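Local coordinates for 16S rRNA (guanine(1405)-N(7))-methyltransferase (Klebsiella pneumoniae, PDB 6PI9), which probably methylates the N7 position of guanine 1405 in 16S rRNA, using S-adenosyl-L-methionine, and so confers resistance to various aminoglycosides, at residues A[134-147]-A[159-173]. Numbering follows the deposited sequence.
Sequences VTNALGMDIHLGCV and WHTRARACDLLSEIP. With SAH (S-adenosyl-L-homocysteine), chain B.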
loop_
_atom_site.group_PDB
_atom_site.type_symbol
_atom_site.label_atom_id
_atom_site.label_comp_id
_atom_site.label_asym_id
_atom_site.label_seq_id
_atom_site.Cartn_x
_atom_site.Cartn_y
_atom_site.Cartn_z
ATOM N N VAL A 134 11.751 23.026 11.415
ATOM C CA VAL A 134 12.283 23.040 10.059
ATOM C C VAL A 134 11.224 23.719 9.197
ATOM O O VAL A 134 10.298 23.084 8.701
ATOM C CB VAL A 134 12.631 21.642 9.573
ATOM C CG1 VAL A 134 13.168 21.681 8.113
ATOM C CG2 VAL A 134 13.637 21.023 10.559
ATOM N N THR A 135 11.367 25.035 9.022
ATOM C CA THR A 135 10.326 25.854 8.414
ATOM C C THR A 135 10.795 26.530 7.125
ATOM O O THR A 135 10.181 27.502 6.666
ATOM C CB THR A 135 9.827 26.886 9.430
ATOM O OG1 THR A 135 10.904 27.764 9.767
ATOM C CG2 THR A 135 9.385 26.163 10.699
ATOM N N ASN A 136 11.867 26.027 6.520
ATOM C CA ASN A 136 12.358 26.566 5.263
ATOM C C ASN A 136 12.496 25.431 4.263
ATOM O O ASN A 136 13.597 25.159 3.791
ATOM C CB ASN A 136 13.700 27.274 5.447
ATOM C CG ASN A 136 14.157 28.005 4.198
ATOM O OD1 ASN A 136 13.362 28.306 3.309
ATOM N ND2 ASN A 136 15.456 28.285 4.126
ATOM N N ALA A 137 11.393 24.724 3.976
ATOM C CA ALA A 137 11.444 23.622 3.036
ATOM C C ALA A 137 10.620 23.926 1.794
ATOM O O ALA A 137 9.699 24.745 1.806
ATOM C CB ALA A 137 10.956 22.276 3.638
ATOM N N LEU A 138 10.945 23.244 0.699
ATOM C CA LEU A 138 10.136 23.368 -0.514
ATOM C C LEU A 138 9.705 21.957 -0.797
ATOM O O LEU A 138 10.540 21.136 -1.186
ATOM C CB LEU A 138 10.923 23.903 -1.702
ATOM C CG LEU A 138 10.016 23.944 -2.941
ATOM C CD1 LEU A 138 8.907 24.928 -2.652
ATOM C CD2 LEU A 138 10.795 24.311 -4.206
ATOM N N GLY A 139 8.434 21.654 -0.561
ATOM C CA GLY A 139 7.946 20.337 -0.906
ATOM C C GLY A 139 7.555 20.245 -2.360
ATOM O O GLY A 139 7.222 21.227 -3.036
ATOM N N MET A 140 7.559 19.017 -2.876
ATOM C CA MET A 140 7.015 18.897 -4.219
ATOM C C MET A 140 6.414 17.522 -4.372
ATOM O O MET A 140 6.907 16.551 -3.789
ATOM C CB MET A 140 8.060 19.189 -5.287
ATOM C CG MET A 140 9.326 18.423 -5.245
ATOM S SD MET A 140 10.664 19.447 -6.070
ATOM C CE MET A 140 10.968 20.743 -4.884
ATOM N N ASP A 141 5.348 17.440 -5.165
ATOM C CA ASP A 141 4.642 16.163 -5.251
ATOM C C ASP A 141 3.707 16.231 -6.461
ATOM O O ASP A 141 3.431 17.305 -7.004
ATOM C CB ASP A 141 3.882 15.913 -3.946
ATOM C CG ASP A 141 3.613 14.419 -3.684
ATOM O OD1 ASP A 141 3.014 13.769 -4.532
ATOM O OD2 ASP A 141 4.076 13.915 -2.638
ATOM N N ILE A 142 3.206 15.063 -6.876
ATOM C CA ILE A 142 2.182 15.034 -7.925
ATOM C C ILE A 142 0.786 15.158 -7.351
ATOM O O ILE A 142 -0.190 15.321 -8.108
ATOM C CB ILE A 142 2.233 13.718 -8.698
ATOM C CG1 ILE A 142 2.267 12.547 -7.744
ATOM C CG2 ILE A 142 3.361 13.728 -9.678
ATOM C CD1 ILE A 142 2.004 11.230 -8.589
ATOM N N HIS A 143 0.658 14.995 -6.037
ATOM C CA HIS A 143 -0.596 15.082 -5.303
ATOM C C HIS A 143 -0.854 16.533 -4.949
ATOM O O HIS A 143 -0.293 17.070 -3.992
ATOM C CB HIS A 143 -0.527 14.212 -4.045
ATOM C CG HIS A 143 -1.882 13.876 -3.518
ATOM N ND1 HIS A 143 -2.860 14.832 -3.343
ATOM C CD2 HIS A 143 -2.441 12.695 -3.171
ATOM C CE1 HIS A 143 -3.972 14.257 -2.912
ATOM N NE2 HIS A 143 -3.741 12.960 -2.785
ATOM N N LEU A 144 -1.686 17.193 -5.752
ATOM C CA LEU A 144 -1.994 18.594 -5.512
ATOM C C LEU A 144 -2.808 18.804 -4.246
ATOM O O LEU A 144 -2.878 19.929 -3.743
ATOM C CB LEU A 144 -2.760 19.150 -6.716
ATOM C CG LEU A 144 -2.110 18.842 -8.061
ATOM C CD1 LEU A 144 -2.927 19.486 -9.141
ATOM C CD2 LEU A 144 -0.705 19.412 -8.079
ATOM N N GLY A 145 -3.426 17.760 -3.702
ATOM C CA GLY A 145 -4.056 17.930 -2.400
ATOM C C GLY A 145 -3.014 18.135 -1.314
ATOM O O GLY A 145 -3.141 19.024 -0.467
ATOM N N CYS A 146 -1.962 17.312 -1.328
ATOM C CA CYS A 146 -0.830 17.516 -0.428
ATOM C C CYS A 146 -0.241 18.916 -0.594
ATOM O O CYS A 146 -0.036 19.649 0.386
ATOM C CB CYS A 146 0.214 16.463 -0.703
ATOM S SG CYS A 146 -0.342 14.867 -0.038
ATOM N N VAL A 147 0.050 19.286 -1.839
ATOM C CA VAL A 147 0.637 20.591 -2.114
ATOM C C VAL A 147 -0.226 21.678 -1.506
ATOM O O VAL A 147 0.269 22.610 -0.860
ATOM C CB VAL A 147 0.808 20.779 -3.634
ATOM C CG1 VAL A 147 1.162 22.231 -3.951
ATOM C CG2 VAL A 147 1.865 19.868 -4.135
ATOM N N TRP A 159 5.474 30.243 8.173
ATOM C CA TRP A 159 6.655 29.529 7.698
ATOM C C TRP A 159 7.068 30.019 6.311
ATOM O O TRP A 159 6.250 30.519 5.529
ATOM C CB TRP A 159 6.393 28.022 7.639
ATOM C CG TRP A 159 5.978 27.419 8.955
ATOM C CD1 TRP A 159 6.121 27.984 10.213
ATOM C CD2 TRP A 159 5.363 26.143 9.159
ATOM N NE1 TRP A 159 5.636 27.125 11.169
ATOM C CE2 TRP A 159 5.166 25.990 10.554
ATOM C CE3 TRP A 159 4.956 25.114 8.301
ATOM C CZ2 TRP A 159 4.586 24.838 11.108
ATOM C CZ3 TRP A 159 4.392 23.969 8.852
ATOM C CH2 TRP A 159 4.204 23.845 10.244
ATOM N N HIS A 160 8.361 29.882 6.011
ATOM C CA HIS A 160 8.800 30.114 4.644
ATOM C C HIS A 160 8.526 28.914 3.768
ATOM O O HIS A 160 8.538 29.053 2.541
ATOM C CB HIS A 160 10.281 30.469 4.617
ATOM C CG HIS A 160 10.579 31.762 5.324
ATOM N ND1 HIS A 160 11.790 32.025 5.935
ATOM C CD2 HIS A 160 9.815 32.864 5.511
ATOM C CE1 HIS A 160 11.753 33.234 6.473
ATOM N NE2 HIS A 160 10.568 33.767 6.223
ATOM N N THR A 161 8.225 27.781 4.391
ATOM C CA THR A 161 7.933 26.550 3.679
ATOM C C THR A 161 6.798 26.720 2.676
ATOM O O THR A 161 5.800 27.390 2.951
ATOM C CB THR A 161 7.599 25.463 4.704
ATOM O OG1 THR A 161 8.811 25.067 5.351
ATOM C CG2 THR A 161 7.012 24.217 4.066
ATOM N N ARG A 162 6.957 26.075 1.519
ATOM C CA ARG A 162 5.974 26.105 0.435
ATOM C C ARG A 162 6.025 24.745 -0.245
ATOM O O ARG A 162 6.968 23.988 -0.062
ATOM C CB ARG A 162 6.280 27.195 -0.595
ATOM C CG ARG A 162 6.104 28.653 -0.130
ATOM C CD ARG A 162 4.691 28.997 0.277
ATOM N NE ARG A 162 4.546 30.414 0.649
ATOM C CZ ARG A 162 4.784 30.905 1.873
ATOM N NH1 ARG A 162 5.163 30.101 2.853
ATOM N NH2 ARG A 162 4.616 32.210 2.132
ATOM N N ALA A 163 5.039 24.462 -1.096
ATOM C CA ALA A 163 5.088 23.251 -1.917
ATOM C C ALA A 163 4.602 23.578 -3.323
ATOM O O ALA A 163 3.884 24.557 -3.541
ATOM C CB ALA A 163 4.233 22.120 -1.345
ATOM N N ARG A 164 5.004 22.738 -4.283
ATOM C CA ARG A 164 4.574 22.952 -5.653
ATOM C C ARG A 164 4.424 21.612 -6.351
ATOM O O ARG A 164 4.974 20.593 -5.934
ATOM C CB ARG A 164 5.584 23.804 -6.415
ATOM C CG ARG A 164 6.950 23.084 -6.425
ATOM C CD ARG A 164 7.628 23.427 -7.682
ATOM N NE ARG A 164 8.986 22.931 -7.888
ATOM C CZ ARG A 164 9.331 22.032 -8.801
ATOM N NH1 ARG A 164 8.409 21.462 -9.602
ATOM N NH2 ARG A 164 10.616 21.738 -8.944
ATOM N N ALA A 165 3.653 21.626 -7.428
ATOM C CA ALA A 165 3.525 20.421 -8.261
ATOM C C ALA A 165 4.864 19.962 -8.839
ATOM O O ALA A 165 5.595 20.752 -9.442
ATOM C CB ALA A 165 2.577 20.752 -9.403
ATOM N N CYS A 166 5.105 18.651 -8.842
ATOM C CA CYS A 166 6.320 18.168 -9.499
ATOM C C CYS A 166 6.170 16.694 -9.824
ATOM O O CYS A 166 5.931 15.919 -8.893
ATOM C CB CYS A 166 7.512 18.299 -8.530
ATOM S SG CYS A 166 9.011 17.559 -9.200
ATOM N N ASP A 167 6.376 16.298 -11.079
ATOM C CA ASP A 167 6.425 14.866 -11.426
ATOM C C ASP A 167 7.897 14.521 -11.633
ATOM O O ASP A 167 8.495 14.921 -12.637
ATOM C CB ASP A 167 5.565 14.524 -12.665
ATOM C CG ASP A 167 5.499 12.996 -12.922
ATOM O OD1 ASP A 167 6.436 12.269 -12.512
ATOM O OD2 ASP A 167 4.557 12.535 -13.601
ATOM N N LEU A 168 8.451 13.748 -10.702
ATOM C CA LEU A 168 9.863 13.371 -10.676
ATOM C C LEU A 168 10.274 12.396 -11.786
ATOM O O LEU A 168 11.470 12.068 -11.905
ATOM C CB LEU A 168 10.187 12.796 -9.317
ATOM C CG LEU A 168 10.131 13.863 -8.196
ATOM C CD1 LEU A 168 10.204 13.120 -6.887
ATOM C CD2 LEU A 168 11.305 14.866 -8.252
ATOM N N LEU A 169 9.346 11.918 -12.617
ATOM C CA LEU A 169 9.728 11.174 -13.799
ATOM C C LEU A 169 9.993 12.090 -14.973
ATOM O O LEU A 169 10.661 11.698 -15.951
ATOM C CB LEU A 169 8.614 10.174 -14.190
ATOM C CG LEU A 169 8.816 8.724 -13.678
ATOM C CD1 LEU A 169 9.990 8.189 -14.335
ATOM C CD2 LEU A 169 9.129 8.599 -12.245
ATOM N N SER A 170 9.448 13.293 -14.953
ATOM C CA SER A 170 9.719 14.152 -16.076
ATOM C C SER A 170 10.483 15.401 -15.686
ATOM O O SER A 170 10.824 16.199 -16.573
ATOM C CB SER A 170 8.410 14.483 -16.818
ATOM O OG SER A 170 7.367 14.683 -15.907
ATOM N N GLU A 171 10.833 15.557 -14.405
ATOM C CA GLU A 171 11.581 16.740 -13.987
ATOM C C GLU A 171 12.633 16.317 -12.968
ATOM O O GLU A 171 12.315 15.573 -12.049
ATOM C CB GLU A 171 10.624 17.781 -13.369
ATOM C CG GLU A 171 11.317 19.014 -12.845
ATOM C CD GLU A 171 10.422 19.960 -12.008
ATOM O OE1 GLU A 171 9.170 19.836 -11.962
ATOM O OE2 GLU A 171 11.005 20.874 -11.413
ATOM N N ILE A 172 13.858 16.787 -13.124
ATOM C CA ILE A 172 14.864 16.685 -12.055
ATOM C C ILE A 172 14.913 18.036 -11.397
ATOM O O ILE A 172 15.235 19.043 -12.082
ATOM C CB ILE A 172 16.221 16.245 -12.627
ATOM C CG1 ILE A 172 16.185 14.723 -12.845
ATOM C CG2 ILE A 172 17.353 16.611 -11.675
ATOM C CD1 ILE A 172 17.500 14.153 -13.309
ATOM N N PRO A 173 14.445 18.197 -10.150
ATOM C CA PRO A 173 14.333 19.534 -9.545
ATOM C C PRO A 173 15.633 20.290 -9.645
ATOM O O PRO A 173 16.705 19.756 -9.309
ATOM C CB PRO A 173 13.977 19.253 -8.091
ATOM C CG PRO A 173 13.205 17.887 -8.174
ATOM C CD PRO A 173 13.878 17.129 -9.283
HETATM N N SAH B . 8.158 11.547 1.432
HETATM C CA SAH B . 6.837 11.539 2.100
HETATM C CB SAH B . 5.823 10.766 1.276
HETATM C CG SAH B . 6.203 9.317 0.853
HETATM S SD SAH B . 4.747 8.440 0.117
HETATM C C SAH B . 6.939 10.920 3.508
HETATM O O SAH B . 7.881 10.126 3.709
HETATM O OXT SAH B . 6.097 11.158 4.397
HETATM C "C5'" SAH B . 5.241 8.547 -1.657
HETATM C "C4'" SAH B . 4.907 9.920 -2.312
HETATM O "O4'" SAH B . 5.513 9.991 -3.621
HETATM C "C3'" SAH B . 3.408 10.298 -2.487
HETATM O "O3'" SAH B . 3.127 11.559 -1.846
HETATM C "C2'" SAH B . 3.205 10.432 -3.995
HETATM O "O2'" SAH B . 2.311 11.514 -4.266
HETATM C "C1'" SAH B . 4.633 10.788 -4.435
HETATM N N9 SAH B . 4.957 10.396 -5.793
HETATM C C8 SAH B . 4.819 9.151 -6.351
HETATM N N7 SAH B . 5.361 9.194 -7.605
HETATM C C5 SAH B . 5.775 10.480 -7.842
HETATM C C6 SAH B . 6.335 11.118 -8.925
HETATM N N6 SAH B . 6.531 10.517 -10.080
HETATM N N1 SAH B . 6.716 12.441 -8.779
HETATM C C2 SAH B . 6.460 13.129 -7.641
HETATM N N3 SAH B . 5.889 12.524 -6.553
HETATM C C4 SAH B . 5.565 11.207 -6.695
HETATM O O HOH W 1 8.376 22.690 6.791
HETATM O O HOH W 2 10.796 30.226 8.496
HETATM O O HOH W 3 9.666 27.765 0.490
#
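Met140 lays its sulfur over one face of the Arg164 guanidinium, SD 3.7 Å from NH2, while Leu138 CD2 approaches the edge of the same group. The sulfur also touches Pro173 CG at 3.6 Å. Nearer the backbone, Met140 CB presses on Cys166 CB at 3.4 Å, tight for two carbons. Arg164 is held end-on by Glu171, NH1 and NH2 each meeting one carboxylate oxygen, and Glu175 adds a second salt bridge; these bonds fix the plane on which the sulfur rests. On the other side of the strands, Val147 CG1 packs against Ala163 CB. Parallel strands 137-141 and 162-165 of this Rossmann-like methyltransferase, joined through helix 144-157 as a beta-alpha-beta crossover, pair through Arg162 N to Ala137 O, Gly139 N to Arg162 O, Arg164 N to Gly139 O and a longer Asp141 N to Arg164 O bond. At their start, Thr161 OG1 accepts a nearly straight bond from Ala137 N (2.9 Å, 169°), and Thr135 CG2 sits over the five-membered ring of Trp159 as a CH-pi contact. At the far end, Cys166 N bonds Asp141 O, and S-adenosyl-L-homocysteine binds beside it: O3' bonds Asp141 OD2 (2.7 Å), O2' lies doubtfully close to OD1, and Asp167 OD1 and Leu168 N meet adenine N6 and N1. Thr26 and Arg29 hold Asp167 OD2.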